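Local coordinates for lectin (Lotus tetragonolobus, PDB 2EIG), which probably binds carbohydrate, with a likely preference for L-fucosyl groups, as a seed lectin of the legume family that carries calcium and manganese, at residues A[27-31]-A[204-208]; A[33-37]-A[212-216]; A[38-42]-A[92-98]; A[42-46]-A[200-204]. All blocks are in the same frame, centred on the assembly; numbering follows the deposited sequence.

Interaction 1 (A[27-31]-A[204-208]); sequences RLAMP and FSATT
F204 meets two side chains of the 27-31 segment. Its CB lies 3.6 Å from SD of M30, and the two side chains cross at about a right angle. The methyl CE of M30 then reaches the F204 carbonyl, 3.3 Å from the oxygen O. The bend that brings CE round is at the end of the M30 chain, where chi3 is 75° after an extended chi2. L28 adds a looser touch, its CD2 lying 4.2 Å from CD1 of the F204 ring. The F204 ring also meets W221 and F66 edge-to-face.

S205 points away from M30, and its OG bonds to the carbonyl of L102. Here M30 only brushes the backbone, with CE 3.8 Å from CA of S205. A206 turns back toward the 27-31 segment. Its CB packs 3.7 Å from CB of M30 and 3.4 Å from the M30 carbonyl oxygen O. That oxygen probably also accepts from ND1 of H216. T207 faces the other way, where its OG1 bonds to G99.

T208 closes the row. Its methyl CG2 and the ring of P31 meet tip to tip, CG2 to CD 3.8 Å. The peptide bond before P31 is cis. The hydroxyl OG1 of T208 bonds to T39 and to the carbonyl of N37.

Every touching residue is buried, and no hydrogen bond joins the two segments. Their cohesion is apolar packing centred on the side chain of M30, between the two sheets of the lectin sandwich.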
# COMPACT_ATOMS: atom_id res chain seq x y z
N ARG A 27 27.90 22.05 -9.22
CA ARG A 27 26.48 21.71 -9.29
C ARG A 27 26.13 20.99 -10.59
O ARG A 27 26.84 21.10 -11.58
CB ARG A 27 25.58 22.90 -8.88
CG ARG A 27 25.12 23.85 -9.94
CD ARG A 27 24.89 25.21 -9.24
NE ARG A 27 23.65 25.91 -9.65
CZ ARG A 27 23.12 26.96 -9.00
NH1 ARG A 27 21.98 27.52 -9.44
NH2 ARG A 27 23.71 27.45 -7.91
N LEU A 28 25.08 20.17 -10.55
CA LEU A 28 24.65 19.45 -11.71
C LEU A 28 23.54 20.24 -12.42
O LEU A 28 22.42 20.36 -11.92
CB LEU A 28 24.20 18.03 -11.33
CG LEU A 28 23.50 17.25 -12.46
CD1 LEU A 28 24.32 17.17 -13.79
CD2 LEU A 28 23.18 15.86 -11.91
N ALA A 29 23.86 20.80 -13.59
CA ALA A 29 22.93 21.69 -14.26
C ALA A 29 22.23 20.98 -15.41
O ALA A 29 22.85 20.35 -16.27
CB ALA A 29 23.60 22.90 -14.74
N MET A 30 20.90 21.09 -15.41
CA MET A 30 20.10 20.32 -16.35
C MET A 30 18.94 21.24 -16.72
O MET A 30 17.88 21.15 -16.13
CB MET A 30 19.56 19.05 -15.66
CG MET A 30 20.66 18.09 -15.18
SD MET A 30 19.93 16.68 -14.39
CE MET A 30 19.33 15.77 -15.85
N PRO A 31 19.14 22.10 -17.70
CA PRO A 31 20.36 22.13 -18.54
C PRO A 31 21.42 23.12 -18.06
O PRO A 31 21.17 23.99 -17.22
CB PRO A 31 19.83 22.64 -19.89
CG PRO A 31 18.81 23.68 -19.47
CD PRO A 31 18.20 23.16 -18.11
N PHE A 204 18.72 11.39 -13.36
CA PHE A 204 17.81 12.51 -13.53
C PHE A 204 17.62 12.79 -14.99
O PHE A 204 18.51 12.57 -15.80
CB PHE A 204 18.38 13.77 -12.87
CG PHE A 204 18.68 13.59 -11.42
CD1 PHE A 204 19.98 13.24 -11.01
CD2 PHE A 204 17.67 13.78 -10.45
CE1 PHE A 204 20.25 13.08 -9.66
CE2 PHE A 204 17.96 13.62 -9.08
CZ PHE A 204 19.27 13.27 -8.70
N SER A 205 16.43 13.28 -15.31
CA SER A 205 16.13 13.78 -16.60
C SER A 205 15.43 15.11 -16.42
O SER A 205 14.62 15.28 -15.50
CB SER A 205 15.21 12.80 -17.34
OG SER A 205 14.87 13.34 -18.57
N ALA A 206 15.74 16.04 -17.30
CA ALA A 206 15.14 17.37 -17.24
C ALA A 206 14.99 17.95 -18.62
O ALA A 206 15.79 17.66 -19.49
CB ALA A 206 16.00 18.29 -16.37
N THR A 207 13.95 18.74 -18.85
CA THR A 207 13.73 19.35 -20.14
C THR A 207 13.27 20.78 -19.92
O THR A 207 12.78 21.14 -18.87
CB THR A 207 12.58 18.67 -20.96
OG1 THR A 207 11.43 18.56 -20.11
CG2 THR A 207 13.01 17.32 -21.49
N THR A 208 13.46 21.58 -20.96
CA THR A 208 12.96 22.94 -21.02
C THR A 208 12.43 23.05 -22.45
O THR A 208 12.68 22.21 -23.30
CB THR A 208 14.06 23.97 -20.78
OG1 THR A 208 15.09 23.78 -21.76
CG2 THR A 208 14.68 23.85 -19.35

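Interaction 2 (A[33-37]-A[212-216]); sequences DPLVN and ERERH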
# COMPACT_ATOMS: atom_id res chain seq x y z
N ASP A 33 22.61 25.44 -19.92
CA ASP A 33 22.18 26.74 -20.39
C ASP A 33 20.72 26.74 -20.91
O ASP A 33 20.44 26.32 -22.01
CB ASP A 33 23.16 27.25 -21.47
CG ASP A 33 22.82 28.67 -21.94
OD1 ASP A 33 23.32 29.09 -23.01
OD2 ASP A 33 22.02 29.32 -21.24
N PRO A 34 19.79 27.25 -20.11
CA PRO A 34 18.41 27.26 -20.57
C PRO A 34 18.15 28.28 -21.72
O PRO A 34 17.21 28.08 -22.48
CB PRO A 34 17.60 27.56 -19.32
CG PRO A 34 18.54 27.71 -18.23
CD PRO A 34 19.93 27.82 -18.76
N LEU A 35 19.03 29.29 -21.88
CA LEU A 35 18.88 30.35 -22.90
C LEU A 35 18.84 29.82 -24.30
O LEU A 35 18.27 30.43 -25.21
CB LEU A 35 20.02 31.38 -22.78
CG LEU A 35 20.13 32.04 -21.41
CD1 LEU A 35 21.42 32.96 -21.32
CD2 LEU A 35 18.80 32.76 -21.02
N VAL A 36 19.47 28.66 -24.46
CA VAL A 36 19.54 27.92 -25.68
C VAL A 36 18.19 27.71 -26.39
O VAL A 36 18.10 27.77 -27.60
CB VAL A 36 20.31 26.61 -25.37
CG1 VAL A 36 19.61 25.35 -25.84
CG2 VAL A 36 21.75 26.74 -25.90
N ASN A 37 17.15 27.53 -25.58
CA ASN A 37 15.82 27.08 -26.03
C ASN A 37 15.47 25.67 -25.49
O ASN A 37 15.64 25.46 -24.29
CB ASN A 37 15.49 27.47 -27.52
CG ASN A 37 15.40 26.27 -28.50
OD1 ASN A 37 14.35 26.04 -29.13
ND2 ASN A 37 16.55 25.59 -28.72
N GLU A 212 9.13 28.46 -22.87
CA GLU A 212 9.05 28.13 -21.45
C GLU A 212 10.35 27.42 -21.06
O GLU A 212 10.84 26.59 -21.78
CB GLU A 212 7.86 27.20 -21.17
CG GLU A 212 6.43 27.80 -21.19
CD GLU A 212 5.80 27.74 -22.53
OE1 GLU A 212 6.51 27.56 -23.53
OE2 GLU A 212 4.56 27.87 -22.57
N ARG A 213 10.89 27.72 -19.89
CA ARG A 213 12.18 27.14 -19.52
C ARG A 213 12.48 27.54 -18.11
O ARG A 213 11.87 28.44 -17.56
CB ARG A 213 13.28 27.63 -20.44
CG ARG A 213 13.58 29.14 -20.26
CD ARG A 213 14.45 29.55 -21.38
NE ARG A 213 13.63 29.95 -22.53
CZ ARG A 213 14.12 30.11 -23.75
NH1 ARG A 213 15.40 29.83 -23.97
NH2 ARG A 213 13.33 30.52 -24.75
N GLU A 214 13.42 26.83 -17.52
CA GLU A 214 13.90 27.14 -16.19
C GLU A 214 15.25 26.40 -16.01
O GLU A 214 15.57 25.49 -16.78
CB GLU A 214 12.89 26.70 -15.11
CG GLU A 214 12.65 25.22 -15.15
CD GLU A 214 11.56 24.73 -14.24
OE1 GLU A 214 11.14 25.47 -13.30
OE2 GLU A 214 11.15 23.55 -14.46
N ARG A 215 16.02 26.80 -15.00
CA ARG A 215 17.15 25.99 -14.58
C ARG A 215 16.62 24.84 -13.70
O ARG A 215 15.59 25.01 -13.01
CB ARG A 215 18.13 26.85 -13.76
CG ARG A 215 18.76 28.09 -14.51
CD ARG A 215 20.04 28.61 -13.85
NE ARG A 215 21.04 27.53 -13.75
CZ ARG A 215 21.84 27.13 -14.73
NH1 ARG A 215 21.84 27.74 -15.91
NH2 ARG A 215 22.66 26.11 -14.51
N HIS A 216 17.31 23.70 -13.74
CA HIS A 216 17.19 22.64 -12.72
C HIS A 216 18.59 22.29 -12.34
O HIS A 216 19.31 21.70 -13.10
CB HIS A 216 16.50 21.38 -13.26
CG HIS A 216 15.36 21.68 -14.17
ND1 HIS A 216 15.51 21.75 -15.53
CD2 HIS A 216 14.06 21.98 -13.93
CE1 HIS A 216 14.35 22.04 -16.10
NE2 HIS A 216 13.45 22.16 -15.16
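R213 and R215 approach P34 in two different ways. R213 brings its guanidinium to the P34 carbonyl, whereas R215 lays its chain against the proline ring.

NH1 of R213 donates to O of P34 at 2.9 Å. The bond is bent, with an angle of 148° at the hydrogen. The carbonyl lies at the guanidinium edge, somewhat tilted from its plane. A weak second bond runs from the same NH1 to O of L35 at 3.2 Å. The R213 chain is bent at chi3 (88°), which turns the guanidinium to the turn at 34-37. Its NE bonds to the carbonyl of P211, and Y76 makes a cation-pi contact with it. P34 O also accepts from the backbone N of N37, and the two donors come from opposite faces of the carbonyl plane. One arginine thus ties down a turn that already closes on itself. Just before it, OD2 of D33 accepts from the backbone N of L35, an Asx turn.

R215 and P34 cross obliquely. CG of P34 lies 3.7 Å from CG of R215, and CD of P34 lies 3.4 Å from NH1 of R215. R215 is itself held by a salt bridge to D217, by the carbonyl of T32 and by a cation-pi contact with W23. Between the arginines, P34 CB rests 3.9 Å from the backbone O of E214, for which the model has no hydrogen-bond partner.

The contact joins the connection between strands 27-29 and 39-50 to residues 213-215. R215 pairs through its backbone with S71 of strand 61-72. E214 points away from the turn; its carboxylate bonds S121 and R153.

Interaction 3 (A[38-42]-A[92-98]); sequences RTTSH and EIPPNSQ
CG1 of I93 sits over the centre of one face of the H42 imidazole. It stands 3.6 Å from the ring centroid and 8° off the ring normal, a CH-pi contact. The two side chains slide past each other in opposite directions. The first torsion of I93 (chi1 -71°) sets CG1 beside the backbone N, and this places the methylene above the ring. H42 is fixed by its NE2, which bonds to the carbonyl of G103, and by an edge-to-face contact with F85.

The other branch of I93 serves T40. CG2 of I93 meets CG2 of T40 at 3.7 Å, the two methyls reaching toward each other tip to tip. T40 holds this methyl anti to its backbone N and leaves OG1 on the side of Q98 and two waters. One water links OG1 of T40 to OG of S97. The other lies 2.9 Å from OG1 of T40 and donates to OE1 of Q98 at 2.8 Å. No direct hydrogen bond joins the segments; the two waters bridge them at T40.

R38 is extended from CG to NE and crosses Q98 at about a right angle. The planes of its guanidinium and of the Q98 amide are turned 86° to each other. The guanidinium also has a cation-pi contact with W209. OE1 of Q98 touches the aliphatic part of R38, 3.6 Å from CB.

The 92-98 segment is irregular and makes a type II beta turn from P94 to S97. It belongs to the long connection between strands 81-88 and 115-120. There it packs on strand 39-50, which pairs with strand 14-18 on one side and strand 199-208 on the other.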
# COMPACT_ATOMS: atom_id res chain seq x y z
N ARG A 38 14.98 24.74 -26.30
CA ARG A 38 14.59 23.42 -25.84
C ARG A 38 15.81 22.65 -25.42
O ARG A 38 16.81 22.52 -26.16
CB ARG A 38 13.89 22.63 -26.94
CG ARG A 38 12.61 23.30 -27.46
CD ARG A 38 12.06 22.57 -28.63
NE ARG A 38 10.80 23.19 -29.06
CZ ARG A 38 10.13 22.85 -30.15
NH1 ARG A 38 10.58 21.89 -30.96
NH2 ARG A 38 8.96 23.46 -30.44
N THR A 39 15.77 22.12 -24.22
CA THR A 39 16.85 21.24 -23.84
C THR A 39 16.27 19.94 -23.32
O THR A 39 15.17 19.89 -22.85
CB THR A 39 17.79 21.86 -22.76
OG1 THR A 39 17.02 22.12 -21.57
CG2 THR A 39 18.45 23.15 -23.29
N THR A 40 17.07 18.90 -23.44
CA THR A 40 16.85 17.67 -22.73
C THR A 40 18.19 17.31 -22.16
O THR A 40 19.18 17.37 -22.86
CB THR A 40 16.40 16.54 -23.65
OG1 THR A 40 15.23 17.00 -24.34
CG2 THR A 40 16.10 15.25 -22.84
N SER A 41 18.18 16.89 -20.89
CA SER A 41 19.35 16.51 -20.14
C SER A 41 19.06 15.26 -19.34
O SER A 41 18.05 15.20 -18.63
CB SER A 41 19.63 17.62 -19.08
OG SER A 41 19.85 18.85 -19.74
N HIS A 42 20.00 14.33 -19.40
CA HIS A 42 20.06 13.15 -18.57
C HIS A 42 21.37 13.18 -17.81
O HIS A 42 22.38 13.57 -18.35
CB HIS A 42 20.04 11.91 -19.45
CG HIS A 42 18.67 11.50 -19.84
ND1 HIS A 42 18.35 10.20 -20.15
CD2 HIS A 42 17.51 12.20 -19.85
CE1 HIS A 42 17.05 10.13 -20.40
NE2 HIS A 42 16.52 11.33 -20.22
N GLU A 92 18.54 5.36 -23.67
CA GLU A 92 19.07 6.63 -24.21
C GLU A 92 17.93 7.62 -24.06
O GLU A 92 16.82 7.21 -23.70
CB GLU A 92 19.50 6.53 -25.69
CG GLU A 92 20.71 5.63 -25.98
CD GLU A 92 21.96 6.04 -25.25
OE1 GLU A 92 22.90 5.22 -25.22
OE2 GLU A 92 22.02 7.17 -24.70
N ILE A 93 18.20 8.90 -24.29
CA ILE A 93 17.18 9.91 -24.28
C ILE A 93 16.17 9.48 -25.33
O ILE A 93 16.53 9.28 -26.48
CB ILE A 93 17.78 11.29 -24.62
CG1 ILE A 93 18.66 11.78 -23.43
CG2 ILE A 93 16.68 12.31 -25.08
CD1 ILE A 93 19.37 13.08 -23.69
N PRO A 94 14.90 9.28 -24.92
CA PRO A 94 13.99 8.73 -25.94
C PRO A 94 13.64 9.71 -27.06
O PRO A 94 13.66 10.98 -26.86
CB PRO A 94 12.75 8.31 -25.13
CG PRO A 94 13.21 8.39 -23.64
CD PRO A 94 14.23 9.48 -23.63
N PRO A 95 13.30 9.15 -28.23
CA PRO A 95 12.70 9.99 -29.30
C PRO A 95 11.46 10.68 -28.76
O PRO A 95 10.88 10.17 -27.81
CB PRO A 95 12.28 8.94 -30.36
CG PRO A 95 13.08 7.78 -30.09
CD PRO A 95 13.44 7.75 -28.63
N ASN A 96 11.04 11.82 -29.32
CA ASN A 96 9.73 12.44 -28.94
C ASN A 96 9.48 12.68 -27.44
O ASN A 96 8.33 12.67 -26.94
CB ASN A 96 8.57 11.64 -29.56
CG ASN A 96 8.94 11.00 -30.88
OD1 ASN A 96 9.11 9.78 -30.96
ND2 ASN A 96 9.10 11.81 -31.91
N SER A 97 10.58 12.92 -26.71
CA SER A 97 10.54 13.15 -25.27
C SER A 97 10.76 14.62 -24.83
O SER A 97 10.96 14.89 -23.66
CB SER A 97 11.52 12.22 -24.58
OG SER A 97 12.86 12.44 -25.02
N GLN A 98 10.75 15.55 -25.78
CA GLN A 98 10.97 16.98 -25.47
C GLN A 98 9.90 17.56 -24.59
O GLN A 98 8.79 17.00 -24.47
CB GLN A 98 11.18 17.82 -26.74
CG GLN A 98 12.54 17.56 -27.41
CD GLN A 98 12.80 18.56 -28.50
OE1 GLN A 98 13.79 19.33 -28.44
NE2 GLN A 98 11.89 18.61 -29.47
O HOH W 1 14.22 14.83 -25.70
O HOH W 2 15.68 18.94 -26.39

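Interaction 4 (A[42-46]-A[200-204]); sequences HALYA and VSVGF
A43 and F204 form an antiparallel hydrogen-bonded pair. A43 N donates to F204 O at 2.9 Å, and F204 N donates to A43 O at 2.8 Å. A third backbone bond runs from Y45 N to V202 O, 2.8 Å long. Between these bonds, L44 and G203 form a non-hydrogen-bonded pair, with their CA atoms only 4.1 Å apart. G203 has no CB, and a CB there would clash with A43 O and L44 CA.

Weaker CA-H...O contacts accompany the bonds, the shortest being H42 CA to F204 O and G203 CA to A43 O.

Side-chain packing involves both faces. L44 CD1 lies 3.7 Å from CB of S201. On the other face, Y45 CB meets CG2 of V202 at 3.7 Å. Y45 then leads away from V202, its CG anti to the backbone N (chi1 -176°), and its ring stacks on F3.

One water bridges the strands beside the Y45-V202 bond. It accepts from V202 N and donates to Y45 O, at a distance short enough to be doubtful in detail.

Strands 39-50 and 199-208 are thus neighbours in the seven-stranded sheet, one of the two antiparallel sheets that face each other in the legume lectin sandwich.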
# COMPACT_ATOMS: atom_id res chain seq x y z
N HIS A 42 20.00 14.33 -19.40
CA HIS A 42 20.06 13.15 -18.57
C HIS A 42 21.37 13.18 -17.81
O HIS A 42 22.38 13.57 -18.35
CB HIS A 42 20.04 11.91 -19.45
CG HIS A 42 18.67 11.50 -19.84
ND1 HIS A 42 18.35 10.20 -20.15
CD2 HIS A 42 17.51 12.20 -19.85
CE1 HIS A 42 17.05 10.13 -20.40
NE2 HIS A 42 16.52 11.33 -20.22
N ALA A 43 21.33 12.80 -16.55
CA ALA A 43 22.55 12.63 -15.76
C ALA A 43 22.30 11.36 -14.98
O ALA A 43 21.42 11.30 -14.09
CB ALA A 43 22.78 13.81 -14.82
N LEU A 44 23.03 10.31 -15.35
CA LEU A 44 22.79 8.98 -14.78
C LEU A 44 23.98 8.58 -13.96
O LEU A 44 25.13 8.86 -14.34
CB LEU A 44 22.61 7.96 -15.91
CG LEU A 44 21.56 8.32 -16.97
CD1 LEU A 44 21.42 7.14 -17.91
CD2 LEU A 44 20.20 8.66 -16.35
N TYR A 45 23.74 7.87 -12.88
CA TYR A 45 24.82 7.15 -12.26
C TYR A 45 25.42 6.21 -13.35
O TYR A 45 24.69 5.55 -14.09
CB TYR A 45 24.36 6.38 -11.03
CG TYR A 45 25.48 5.68 -10.31
CD1 TYR A 45 26.59 6.41 -9.80
CD2 TYR A 45 25.43 4.30 -10.10
CE1 TYR A 45 27.61 5.76 -9.13
CE2 TYR A 45 26.47 3.63 -9.41
CZ TYR A 45 27.54 4.37 -8.96
OH TYR A 45 28.54 3.76 -8.28
N ALA A 46 26.76 6.17 -13.43
CA ALA A 46 27.37 5.46 -14.56
C ALA A 46 27.50 3.93 -14.43
O ALA A 46 28.10 3.30 -15.29
CB ALA A 46 28.72 6.09 -14.90
N VAL A 200 19.14 -1.25 -13.90
CA VAL A 200 18.59 0.02 -14.33
C VAL A 200 19.63 1.13 -14.20
O VAL A 200 20.64 0.97 -13.53
CB VAL A 200 17.27 0.37 -13.56
CG1 VAL A 200 16.18 -0.67 -13.82
CG2 VAL A 200 17.52 0.50 -12.05
N SER A 201 19.38 2.24 -14.87
CA SER A 201 20.06 3.44 -14.51
C SER A 201 19.23 4.05 -13.42
O SER A 201 18.01 3.80 -13.31
CB SER A 201 20.18 4.37 -15.71
OG SER A 201 18.88 4.69 -16.21
N VAL A 202 19.93 4.77 -12.56
CA VAL A 202 19.31 5.76 -11.67
C VAL A 202 19.92 7.06 -12.08
O VAL A 202 21.12 7.13 -12.49
CB VAL A 202 19.52 5.47 -10.15
CG1 VAL A 202 18.85 4.15 -9.84
CG2 VAL A 202 21.05 5.41 -9.78
N GLY A 203 19.10 8.10 -11.98
CA GLY A 203 19.53 9.42 -12.31
C GLY A 203 18.39 10.37 -12.58
O GLY A 203 17.27 10.24 -12.09
N PHE A 204 18.72 11.39 -13.36
CA PHE A 204 17.81 12.51 -13.53
C PHE A 204 17.62 12.79 -14.99
O PHE A 204 18.51 12.57 -15.80
CB PHE A 204 18.38 13.77 -12.87
CG PHE A 204 18.68 13.59 -11.42
CD1 PHE A 204 19.98 13.24 -11.01
CD2 PHE A 204 17.67 13.78 -10.45
CE1 PHE A 204 20.25 13.08 -9.66
CE2 PHE A 204 17.96 13.62 -9.08
CZ PHE A 204 19.27 13.27 -8.70
O HOH W 3 22.90 4.11 -12.99

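Interactions 1 and 4 are buried, interaction 2 is partly buried and interaction 3 lies at the surface. Strand 199-208 serves both buried contacts and F204 belongs to each: interaction 4 bonds it edge to edge with strand 39-50, while interaction 1 packs it against L28 of the other sheet and M30 just beyond its strand. Backbone bonds therefore dominate interaction 4 and apolar side chains interaction 1. Interaction 3 extends from strand 39-50 to an outer loop, sharing H42 with interaction 4, and mixes a CH-pi contact with water bridges. Interaction 2 relies on arginines. It joins interaction 1 through M30 with H216 and T208 with N37, on the side of the chain that holds the metals.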